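Local coordinates for acyl-[acyl-carrier-protein]--UDP-N-acetylglucosamine O-acyltransferase (Helicobacter pylori, PDB 1J2Z) that transfers a (3R)-hydroxyacyl chain from acyl carrier protein to UDP-N-acetylglucosamine, the first step of lipid A biosynthesis, at residues 72-83 and 96-107; 142-153 and 160-171. All blocks are in the same frame, centred on the assembly; numbering follows the deposited sequence.

Contact 1 (72-83 and 96-107); sequences KYKGEYSELIIG and PGTEGGIKKTLI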
loop_
_atom_site.group_PDB
_atom_site.type_symbol
_atom_site.label_atom_id
_atom_site.label_comp_id
_atom_site.label_asym_id
_atom_site.label_seq_id
_atom_site.Cartn_x
_atom_site.Cartn_y
_atom_site.Cartn_z
ATOM N N LYS A 72 -21.746 -0.742 8.321
ATOM C CA LYS A 72 -22.982 -1.492 8.514
ATOM C C LYS A 72 -22.839 -2.571 9.586
ATOM O O LYS A 72 -23.827 -2.985 10.194
ATOM C CB LYS A 72 -23.422 -2.134 7.192
ATOM C CG LYS A 72 -24.711 -2.945 7.294
ATOM C CD LYS A 72 -25.112 -3.559 5.956
ATOM C CE LYS A 72 -26.401 -4.365 6.088
ATOM N NZ LYS A 72 -26.834 -4.971 4.798
ATOM N N TYR A 73 -21.610 -3.023 9.816
ATOM C CA TYR A 73 -21.359 -4.053 10.818
ATOM C C TYR A 73 -21.809 -3.590 12.198
ATOM O O TYR A 73 -21.597 -2.436 12.573
ATOM C CB TYR A 73 -19.871 -4.401 10.865
ATOM C CG TYR A 73 -19.553 -5.529 11.816
ATOM C CD1 TYR A 73 -19.974 -6.832 11.545
ATOM C CD2 TYR A 73 -18.843 -5.298 12.993
ATOM C CE1 TYR A 73 -19.694 -7.878 12.423
ATOM C CE2 TYR A 73 -18.560 -6.337 13.878
ATOM C CZ TYR A 73 -18.988 -7.623 13.585
ATOM O OH TYR A 73 -18.718 -8.651 14.456
ATOM N N LYS A 74 -22.421 -4.495 12.955
ATOM C CA LYS A 74 -22.900 -4.167 14.294
ATOM C C LYS A 74 -22.632 -5.302 15.283
ATOM O O LYS A 74 -23.564 -5.941 15.772
ATOM C CB LYS A 74 -24.401 -3.857 14.249
ATOM C CG LYS A 74 -24.988 -3.405 15.579
ATOM C CD LYS A 74 -26.488 -3.169 15.471
ATOM C CE LYS A 74 -27.074 -2.702 16.795
ATOM N NZ LYS A 74 -28.543 -2.479 16.700
ATOM N N GLY A 75 -21.356 -5.542 15.575
ATOM C CA GLY A 75 -20.990 -6.596 16.506
ATOM C C GLY A 75 -21.664 -7.913 16.175
ATOM O O GLY A 75 -21.974 -8.710 17.063
ATOM N N GLU A 76 -21.882 -8.143 14.886
ATOM C CA GLU A 76 -22.531 -9.356 14.414
ATOM C C GLU A 76 -21.708 -10.606 14.706
ATOM O O GLU A 76 -20.521 -10.533 15.026
ATOM C CB GLU A 76 -22.781 -9.256 12.910
ATOM C CG GLU A 76 -23.208 -7.873 12.457
ATOM C CD GLU A 76 -23.306 -7.773 10.959
ATOM O OE1 GLU A 76 -22.390 -8.272 10.279
ATOM O OE2 GLU A 76 -24.290 -7.192 10.455
ATOM N N TYR A 77 -22.365 -11.752 14.578
ATOM C CA TYR A 77 -21.762 -13.056 14.804
ATOM C C TYR A 77 -21.322 -13.601 13.443
ATOM O O TYR A 77 -22.139 -14.154 12.706
ATOM C CB TYR A 77 -22.798 -14.009 15.416
ATOM C CG TYR A 77 -23.843 -13.338 16.292
ATOM C CD1 TYR A 77 -24.696 -12.359 15.775
ATOM C CD2 TYR A 77 -23.982 -13.683 17.637
ATOM C CE1 TYR A 77 -25.657 -11.739 16.572
ATOM C CE2 TYR A 77 -24.944 -13.069 18.446
ATOM C CZ TYR A 77 -25.775 -12.098 17.905
ATOM O OH TYR A 77 -26.723 -11.484 18.691
ATOM N N SER A 78 -20.044 -13.443 13.106
ATOM C CA SER A 78 -19.529 -13.924 11.824
ATOM C C SER A 78 -18.233 -14.702 11.992
ATOM O O SER A 78 -17.642 -14.703 13.068
ATOM C CB SER A 78 -19.309 -12.751 10.867
ATOM O OG SER A 78 -20.546 -12.257 10.378
ATOM N N GLU A 79 -17.778 -15.343 10.919
ATOM C CA GLU A 79 -16.565 -16.147 10.983
ATOM C C GLU A 79 -15.561 -15.868 9.878
ATOM O O GLU A 79 -15.883 -15.264 8.855
ATOM C CB GLU A 79 -16.918 -17.634 10.908
ATOM C CG GLU A 79 -18.096 -18.077 11.755
ATOM C CD GLU A 79 -18.477 -19.521 11.476
ATOM O OE1 GLU A 79 -17.791 -20.433 11.982
ATOM O OE2 GLU A 79 -19.448 -19.744 10.730
ATOM N N LEU A 80 -14.339 -16.340 10.100
ATOM C CA LEU A 80 -13.259 -16.234 9.125
ATOM C C LEU A 80 -12.769 -17.674 9.062
ATOM O O LEU A 80 -12.339 -18.228 10.073
ATOM C CB LEU A 80 -12.134 -15.330 9.632
ATOM C CG LEU A 80 -11.202 -14.722 8.574
ATOM C CD1 LEU A 80 -9.893 -14.293 9.232
ATOM C CD2 LEU A 80 -10.923 -15.710 7.459
ATOM N N ILE A 81 -12.848 -18.285 7.887
ATOM C CA ILE A 81 -12.430 -19.674 7.735
ATOM C C ILE A 81 -11.321 -19.797 6.692
ATOM O O ILE A 81 -11.515 -19.473 5.522
ATOM C CB ILE A 81 -13.638 -20.553 7.336
ATOM C CG1 ILE A 81 -14.759 -20.370 8.366
ATOM C CG2 ILE A 81 -13.220 -22.022 7.249
ATOM C CD1 ILE A 81 -16.100 -20.929 7.940
ATOM N N ILE A 82 -10.158 -20.269 7.133
ATOM C CA ILE A 82 -8.998 -20.422 6.257
ATOM C C ILE A 82 -8.656 -21.899 6.079
ATOM O O ILE A 82 -8.655 -22.670 7.044
ATOM C CB ILE A 82 -7.780 -19.657 6.837
ATOM C CG1 ILE A 82 -8.087 -18.154 6.853
ATOM C CG2 ILE A 82 -6.536 -19.919 6.003
ATOM C CD1 ILE A 82 -7.092 -17.318 7.649
ATOM N N GLY A 83 -8.359 -22.273 4.838
ATOM C CA GLY A 83 -8.046 -23.652 4.517
ATOM C C GLY A 83 -6.659 -24.151 4.872
ATOM O O GLY A 83 -5.973 -23.596 5.733
ATOM N N PRO A 96 -13.704 -11.122 9.066
ATOM C CA PRO A 96 -14.750 -12.139 8.937
ATOM C C PRO A 96 -15.943 -11.501 8.228
ATOM O O PRO A 96 -15.923 -10.299 7.938
ATOM C CB PRO A 96 -15.047 -12.522 10.388
ATOM C CG PRO A 96 -14.769 -11.253 11.131
ATOM C CD PRO A 96 -13.505 -10.754 10.480
ATOM N N GLY A 97 -16.974 -12.293 7.952
ATOM C CA GLY A 97 -18.135 -11.778 7.243
ATOM C C GLY A 97 -19.092 -10.927 8.050
ATOM O O GLY A 97 -18.768 -10.504 9.153
ATOM N N THR A 98 -20.267 -10.665 7.477
ATOM C CA THR A 98 -21.308 -9.867 8.123
ATOM C C THR A 98 -22.671 -10.529 7.920
ATOM O O THR A 98 -22.834 -11.410 7.069
ATOM C CB THR A 98 -21.406 -8.439 7.529
ATOM O OG1 THR A 98 -21.719 -8.525 6.136
ATOM C CG2 THR A 98 -20.101 -7.681 7.710
ATOM N N GLU A 99 -23.652 -10.089 8.698
ATOM C CA GLU A 99 -24.997 -10.634 8.602
ATOM C C GLU A 99 -25.627 -10.289 7.256
ATOM O O GLU A 99 -26.398 -11.074 6.704
ATOM C CB GLU A 99 -25.864 -10.094 9.742
ATOM C CG GLU A 99 -27.303 -10.577 9.699
ATOM C CD GLU A 99 -28.107 -10.113 10.896
ATOM O OE1 GLU A 99 -28.182 -8.885 11.128
ATOM O OE2 GLU A 99 -28.666 -10.979 11.606
ATOM N N GLY A 100 -25.291 -9.117 6.731
ATOM C CA GLY A 100 -25.832 -8.695 5.451
ATOM C C GLY A 100 -25.197 -9.430 4.288
ATOM O O GLY A 100 -25.759 -9.474 3.192
ATOM N N GLY A 101 -24.022 -10.007 4.529
ATOM C CA GLY A 101 -23.320 -10.744 3.493
ATOM C C GLY A 101 -23.606 -12.231 3.600
ATOM O O GLY A 101 -24.753 -12.652 3.487
ATOM N N ILE A 102 -22.567 -13.031 3.819
ATOM C CA ILE A 102 -22.739 -14.472 3.949
ATOM C C ILE A 102 -22.280 -14.946 5.325
ATOM O O ILE A 102 -22.005 -16.130 5.526
ATOM C CB ILE A 102 -21.948 -15.242 2.863
ATOM C CG1 ILE A 102 -20.470 -14.840 2.906
ATOM C CG2 ILE A 102 -22.552 -14.975 1.490
ATOM C CD1 ILE A 102 -19.608 -15.582 1.887
ATOM N N LYS A 103 -22.196 -14.003 6.260
ATOM C CA LYS A 103 -21.792 -14.280 7.637
ATOM C C LYS A 103 -20.412 -14.909 7.758
ATOM O O LYS A 103 -20.093 -15.518 8.778
ATOM C CB LYS A 103 -22.826 -15.184 8.322
ATOM C CG LYS A 103 -24.241 -14.598 8.350
ATOM C CD LYS A 103 -25.238 -15.516 9.062
ATOM C CE LYS A 103 -24.908 -15.667 10.541
ATOM N NZ LYS A 103 -25.857 -16.575 11.252
ATOM N N LYS A 104 -19.585 -14.757 6.728
ATOM C CA LYS A 104 -18.246 -15.329 6.776
ATOM C C LYS A 104 -17.348 -14.880 5.628
ATOM O O LYS A 104 -17.814 -14.385 4.602
ATOM C CB LYS A 104 -18.335 -16.860 6.751
ATOM C CG LYS A 104 -18.783 -17.414 5.400
ATOM C CD LYS A 104 -18.926 -18.932 5.400
ATOM C CE LYS A 104 -20.237 -19.377 6.026
ATOM N NZ LYS A 104 -21.411 -18.933 5.210
ATOM N N THR A 105 -16.049 -15.045 5.841
ATOM C CA THR A 105 -15.035 -14.758 4.841
ATOM C C THR A 105 -14.382 -16.125 4.715
ATOM O O THR A 105 -13.998 -16.726 5.721
ATOM C CB THR A 105 -14.020 -13.721 5.332
ATOM O OG1 THR A 105 -14.659 -12.441 5.403
ATOM C CG2 THR A 105 -12.826 -13.655 4.383
ATOM N N LEU A 106 -14.274 -16.624 3.490
ATOM C CA LEU A 106 -13.738 -17.959 3.270
ATOM C C LEU A 106 -12.526 -17.998 2.349
ATOM O O LEU A 106 -12.497 -17.339 1.316
ATOM C CB LEU A 106 -14.854 -18.841 2.700
ATOM C CG LEU A 106 -14.647 -20.345 2.526
ATOM C CD1 LEU A 106 -14.562 -21.020 3.895
ATOM C CD2 LEU A 106 -15.816 -20.921 1.731
ATOM N N ILE A 107 -11.526 -18.781 2.737
ATOM C CA ILE A 107 -10.319 -18.934 1.944
ATOM C C ILE A 107 -10.025 -20.427 1.866
ATOM O O ILE A 107 -10.052 -21.126 2.881
ATOM C CB ILE A 107 -9.127 -18.181 2.583
ATOM C CG1 ILE A 107 -9.398 -16.670 2.542
ATOM C CG2 ILE A 107 -7.832 -18.510 1.834
ATOM C CD1 ILE A 107 -8.329 -15.829 3.212
HETATM O O HOH W 1 -20.897 -17.893 9.704
#
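The carbonyl of E79 faces the 96-107 segment and takes two backbone donors, T105 N at 3.0 Å and G97 N at 3.3 Å to E79 O, which arrive from opposite faces of its plane. The start of the loop at G97 and the strand just beyond it at T105 are thereby tied to one acceptor. From here strands 79-82 and 104-107 run parallel, their axes 4.7 Å apart; I81 N meets T105 O at 2.9 Å, and I81 O in turn accepts from I107 N. On the face that carries E79 and I81, L106 turns CD1 back to within 3.6 Å of I81 CB, its CG lying anti to the backbone N (chi1 -172°). The other face bears L80, T105, I82 and I107; the side chains of L80 and T105 lie alongside one another, and L80 CB also packs on P96 CB at 4.1 Å. A water joins E79 OE2 to K103 O, bridging the two segments on the outer side.

Before the strands the two loops meet less regularly. The Y73 ring passes obliquely by T98, with CD1 3.9 Å from T98 CG2, while Y73 OH donates to E76 O at 2.7 Å, closing the loop 73-76 on itself. Within the second loop T98 O receives both G101 N and K103 N, and T98 OG1 is hydrogen-bonded to D122. Inward-facing L80, T105 and I107 rest on I94 of the next wall. Parallel coils stacked in register, with long loops thrown out from a corner, are characteristic of the left-handed beta-helix of LpxA, and K72 belongs to its substrate-binding site.

Contact 2 (142-153 and 160-171); sequences EIGDYVNIGGLT and RIAKGCMIAGKS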
loop_
_atom_site.group_PDB
_atom_site.type_symbol
_atom_site.label_atom_id
_atom_site.label_comp_id
_atom_site.label_asym_id
_atom_site.label_seq_id
_atom_site.Cartn_x
_atom_site.Cartn_y
_atom_site.Cartn_z
ATOM N N GLU A 142 -15.815 -12.688 -4.847
ATOM C CA GLU A 142 -15.675 -14.122 -5.059
ATOM C C GLU A 142 -14.541 -14.372 -6.042
ATOM O O GLU A 142 -14.536 -13.841 -7.148
ATOM C CB GLU A 142 -16.976 -14.715 -5.607
ATOM C CG GLU A 142 -18.117 -14.759 -4.600
ATOM C CD GLU A 142 -19.448 -15.133 -5.238
ATOM O OE1 GLU A 142 -19.437 -15.798 -6.294
ATOM O OE2 GLU A 142 -20.503 -14.772 -4.677
ATOM N N ILE A 143 -13.580 -15.184 -5.625
ATOM C CA ILE A 143 -12.424 -15.507 -6.454
ATOM C C ILE A 143 -12.323 -17.023 -6.617
ATOM O O ILE A 143 -12.258 -17.753 -5.630
ATOM C CB ILE A 143 -11.135 -14.957 -5.801
ATOM C CG1 ILE A 143 -11.203 -13.426 -5.764
ATOM C CG2 ILE A 143 -9.901 -15.433 -6.562
ATOM C CD1 ILE A 143 -10.039 -12.764 -5.062
ATOM N N GLY A 144 -12.311 -17.486 -7.865
ATOM C CA GLY A 144 -12.237 -18.914 -8.133
ATOM C C GLY A 144 -10.856 -19.507 -7.939
ATOM O O GLY A 144 -9.944 -18.828 -7.464
ATOM N N ASP A 145 -10.695 -20.778 -8.295
ATOM C CA ASP A 145 -9.402 -21.439 -8.148
ATOM C C ASP A 145 -8.424 -20.975 -9.220
ATOM O O ASP A 145 -8.825 -20.486 -10.278
ATOM C CB ASP A 145 -9.547 -22.964 -8.237
ATOM C CG ASP A 145 -10.453 -23.533 -7.163
ATOM O OD1 ASP A 145 -10.559 -22.926 -6.074
ATOM O OD2 ASP A 145 -11.052 -24.603 -7.405
ATOM N N TYR A 146 -7.137 -21.128 -8.933
ATOM C CA TYR A 146 -6.076 -20.756 -9.867
ATOM C C TYR A 146 -6.147 -19.329 -10.396
ATOM O O TYR A 146 -5.984 -19.094 -11.595
ATOM C CB TYR A 146 -6.049 -21.728 -11.052
ATOM C CG TYR A 146 -5.888 -23.171 -10.645
ATOM C CD1 TYR A 146 -7.000 -23.965 -10.376
ATOM C CD2 TYR A 146 -4.621 -23.733 -10.486
ATOM C CE1 TYR A 146 -6.857 -25.286 -9.955
ATOM C CE2 TYR A 146 -4.469 -25.053 -10.065
ATOM C CZ TYR A 146 -5.593 -25.821 -9.801
ATOM O OH TYR A 146 -5.451 -27.123 -9.376
ATOM N N VAL A 147 -6.387 -18.376 -9.506
ATOM C CA VAL A 147 -6.437 -16.981 -9.910
ATOM C C VAL A 147 -5.199 -16.256 -9.398
ATOM O O VAL A 147 -4.790 -16.431 -8.243
ATOM C CB VAL A 147 -7.696 -16.275 -9.358
ATOM C CG1 VAL A 147 -7.614 -14.764 -9.610
ATOM C CG2 VAL A 147 -8.939 -16.844 -10.024
ATOM N N ASN A 148 -4.587 -15.465 -10.273
ATOM C CA ASN A 148 -3.418 -14.679 -9.901
ATOM C C ASN A 148 -3.781 -13.209 -10.019
ATOM O O ASN A 148 -4.319 -12.782 -11.037
ATOM C CB ASN A 148 -2.227 -14.979 -10.818
ATOM C CG ASN A 148 -1.572 -16.311 -10.508
ATOM O OD1 ASN A 148 -0.450 -16.574 -10.931
ATOM N ND2 ASN A 148 -2.275 -17.160 -9.774
ATOM N N ILE A 149 -3.511 -12.443 -8.969
ATOM C CA ILE A 149 -3.804 -11.021 -8.991
ATOM C C ILE A 149 -2.510 -10.270 -8.696
ATOM O O ILE A 149 -1.909 -10.445 -7.633
ATOM C CB ILE A 149 -4.869 -10.641 -7.941
ATOM C CG1 ILE A 149 -6.118 -11.513 -8.123
ATOM C CG2 ILE A 149 -5.228 -9.162 -8.086
ATOM C CD1 ILE A 149 -7.237 -11.211 -7.142
ATOM N N GLY A 150 -2.088 -9.443 -9.650
ATOM C CA GLY A 150 -0.863 -8.675 -9.506
ATOM C C GLY A 150 -0.880 -7.630 -8.407
ATOM O O GLY A 150 -1.935 -7.135 -8.012
ATOM N N GLY A 151 0.311 -7.275 -7.937
ATOM C CA GLY A 151 0.443 -6.310 -6.863
ATOM C C GLY A 151 -0.246 -4.968 -7.022
ATOM O O GLY A 151 -0.379 -4.436 -8.126
ATOM N N LEU A 152 -0.690 -4.432 -5.890
ATOM C CA LEU A 152 -1.341 -3.128 -5.828
ATOM C C LEU A 152 -2.641 -3.019 -6.624
ATOM O O LEU A 152 -3.027 -1.926 -7.038
ATOM C CB LEU A 152 -0.357 -2.041 -6.284
ATOM C CG LEU A 152 1.027 -2.088 -5.617
ATOM C CD1 LEU A 152 1.889 -0.951 -6.135
ATOM C CD2 LEU A 152 0.879 -1.990 -4.107
ATOM N N THR A 153 -3.309 -4.149 -6.837
ATOM C CA THR A 153 -4.579 -4.154 -7.562
ATOM C C THR A 153 -5.731 -4.037 -6.572
ATOM O O THR A 153 -5.695 -4.620 -5.486
ATOM C CB THR A 153 -4.764 -5.456 -8.383
ATOM O OG1 THR A 153 -3.902 -5.428 -9.525
ATOM C CG2 THR A 153 -6.213 -5.607 -8.852
ATOM N N ARG A 160 -16.768 -10.640 -9.124
ATOM C CA ARG A 160 -16.520 -12.075 -9.125
ATOM C C ARG A 160 -15.491 -12.416 -10.191
ATOM O O ARG A 160 -15.629 -12.015 -11.342
ATOM C CB ARG A 160 -17.810 -12.850 -9.400
ATOM C CG ARG A 160 -18.927 -12.634 -8.379
ATOM C CD ARG A 160 -20.152 -13.449 -8.775
ATOM N NE ARG A 160 -20.470 -13.236 -10.182
ATOM C CZ ARG A 160 -20.939 -14.175 -10.997
ATOM N NH1 ARG A 160 -21.151 -15.404 -10.546
ATOM N NH2 ARG A 160 -21.178 -13.886 -12.269
ATOM N N ILE A 161 -14.451 -13.143 -9.801
ATOM C CA ILE A 161 -13.413 -13.551 -10.738
ATOM C C ILE A 161 -13.472 -15.071 -10.807
ATOM O O ILE A 161 -13.293 -15.755 -9.796
ATOM C CB ILE A 161 -12.019 -13.106 -10.258
ATOM C CG1 ILE A 161 -11.996 -11.584 -10.109
ATOM C CG2 ILE A 161 -10.950 -13.558 -11.250
ATOM C CD1 ILE A 161 -10.778 -11.068 -9.364
ATOM N N ALA A 162 -13.735 -15.595 -12.000
ATOM C CA ALA A 162 -13.848 -17.035 -12.184
ATOM C C ALA A 162 -12.503 -17.742 -12.188
ATOM O O ALA A 162 -11.448 -17.109 -12.119
ATOM C CB ALA A 162 -14.610 -17.336 -13.479
ATOM N N LYS A 163 -12.563 -19.065 -12.272
ATOM C CA LYS A 163 -11.386 -19.923 -12.282
ATOM C C LYS A 163 -10.368 -19.604 -13.373
ATOM O O LYS A 163 -10.724 -19.185 -14.470
ATOM C CB LYS A 163 -11.832 -21.382 -12.429
ATOM C CG LYS A 163 -10.702 -22.388 -12.595
ATOM C CD LYS A 163 -11.274 -23.773 -12.909
ATOM C CE LYS A 163 -10.192 -24.838 -12.947
ATOM N NZ LYS A 163 -10.761 -26.176 -13.290
ATOM N N GLY A 164 -9.097 -19.805 -13.043
ATOM C CA GLY A 164 -8.012 -19.596 -13.984
ATOM C C GLY A 164 -7.754 -18.216 -14.549
ATOM O O GLY A 164 -7.136 -18.099 -15.607
ATOM N N CYS A 165 -8.195 -17.169 -13.861
ATOM C CA CYS A 165 -7.976 -15.815 -14.355
ATOM C C CYS A 165 -6.683 -15.183 -13.872
ATOM O O CYS A 165 -6.139 -15.543 -12.826
ATOM C CB CYS A 165 -9.140 -14.905 -13.966
ATOM S SG CYS A 165 -10.659 -15.215 -14.873
ATOM N N MET A 166 -6.190 -14.233 -14.654
ATOM C CA MET A 166 -4.981 -13.513 -14.296
ATOM C C MET A 166 -5.289 -12.028 -14.355
ATOM O O MET A 166 -5.787 -11.536 -15.364
ATOM C CB MET A 166 -3.841 -13.841 -15.262
ATOM C CG MET A 166 -2.518 -13.186 -14.883
ATOM S SD MET A 166 -1.155 -13.713 -15.940
ATOM C CE MET A 166 -0.747 -15.302 -15.192
ATOM N N ILE A 167 -5.000 -11.318 -13.272
ATOM C CA ILE A 167 -5.242 -9.884 -13.222
ATOM C C ILE A 167 -3.911 -9.166 -13.042
ATOM O O ILE A 167 -3.204 -9.391 -12.058
ATOM C CB ILE A 167 -6.169 -9.520 -12.052
ATOM C CG1 ILE A 167 -7.411 -10.401 -12.090
ATOM C CG2 ILE A 167 -6.577 -8.052 -12.141
ATOM C CD1 ILE A 167 -8.371 -10.112 -10.985
ATOM N N ALA A 168 -3.573 -8.308 -13.998
ATOM C CA ALA A 168 -2.320 -7.558 -13.950
ATOM C C ALA A 168 -2.253 -6.630 -12.741
ATOM O O ALA A 168 -3.277 -6.202 -12.218
ATOM C CB ALA A 168 -2.149 -6.751 -15.234
ATOM N N GLY A 169 -1.038 -6.316 -12.307
ATOM C CA GLY A 169 -0.871 -5.435 -11.169
ATOM C C GLY A 169 -1.382 -4.031 -11.435
ATOM O O GLY A 169 -1.577 -3.640 -12.584
ATOM N N LYS A 170 -1.601 -3.274 -10.364
ATOM C CA LYS A 170 -2.091 -1.901 -10.454
ATOM C C LYS A 170 -3.412 -1.729 -11.199
ATOM O O LYS A 170 -3.687 -0.663 -11.744
ATOM C CB LYS A 170 -1.027 -0.996 -11.086
ATOM C CG LYS A 170 0.028 -0.516 -10.104
ATOM C CD LYS A 170 0.983 0.463 -10.759
ATOM C CE LYS A 170 1.820 1.193 -9.721
ATOM N NZ LYS A 170 0.982 2.084 -8.867
ATOM N N SER A 171 -4.238 -2.768 -11.221
ATOM C CA SER A 171 -5.523 -2.664 -11.898
ATOM C C SER A 171 -6.603 -2.291 -10.892
ATOM O O SER A 171 -6.413 -2.409 -9.680
ATOM C CB SER A 171 -5.901 -3.996 -12.550
ATOM O OG SER A 171 -4.916 -4.426 -13.467
HETATM O O HOH W 2 -21.840 -16.259 -7.762
#
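T153 reaches across to the loop 168-171 with its whole side chain. CB lies 3.7 Å from S171 O; CG2, placed anti to the backbone N, comes to 3.3 Å from the same oxygen and also touches I167 CG2. At the other branch, OG1 accepts from S171 N at 3.2 Å in a nearly straight bond (165°), and it sits 2.9 Å from A168 O. The chi1 of -73° sets OG1 beside its own backbone N, within the type II turn from G150 to T153. Within its own coil S171 OG donates to A168 O from above the carbonyl plane, so A168 O has both hydroxyls close by.

On the two walls that flank the corner at 144-147 and 162-165, the short parallel strands are joined by backbone bonds: I161 N to E142 O, G144 N to I161 O, N148 N to C165 O and I167 N to N148 O. On the inner side, I149 and I167 lie side by side, CG1 of I149 being 3.9 Å from CD1 of I167. V147 CG1 meets I161 CG2 at the same separation, so a valine at the corner and isoleucines of two walls meet in the interior of the prism.

Outside, E142 runs alongside R160, their carboxylate and guanidinium planes 86° apart, and OE1 lies against R160 CD at 3.5 Å. A water links E142 OE1 to R160 NH1, whereas R160 NE forms a salt bridge with D176 and NH2 bonds F247 O. Across the trimer, K170 NZ bonds L152 O of a neighbouring subunit. Isoleucines and valine pack on the inner side, and the buried hydroxyls of T153 and S171 find backbone partners at one corner. The positive charge of R160 is probably offset by D176 and, through water, by E142, while its guanidinium also makes a cation-pi contact with F247.

How the contacts relate
Contacts 1 and 2 lie in series along one left-handed beta-helix, their centres 22 Å apart and their nearest atoms about 7 Å from each other, without touching. One wall is common to both: strands 79-82 and 104-107 belong to the parallel sheet that continues through 124-125 to 142-143 and 160-161. In contact 1 the T98 side chain lies about 4 Å from those of H121 and H140, probable substrate-binding residues, and about 7 Å from a bound octyl thioglucoside. In contact 2 the side chain of E142 lies about 7 Å from that of H140, and G151 is likewise about 7 Å from a bound octyl thioglucoside.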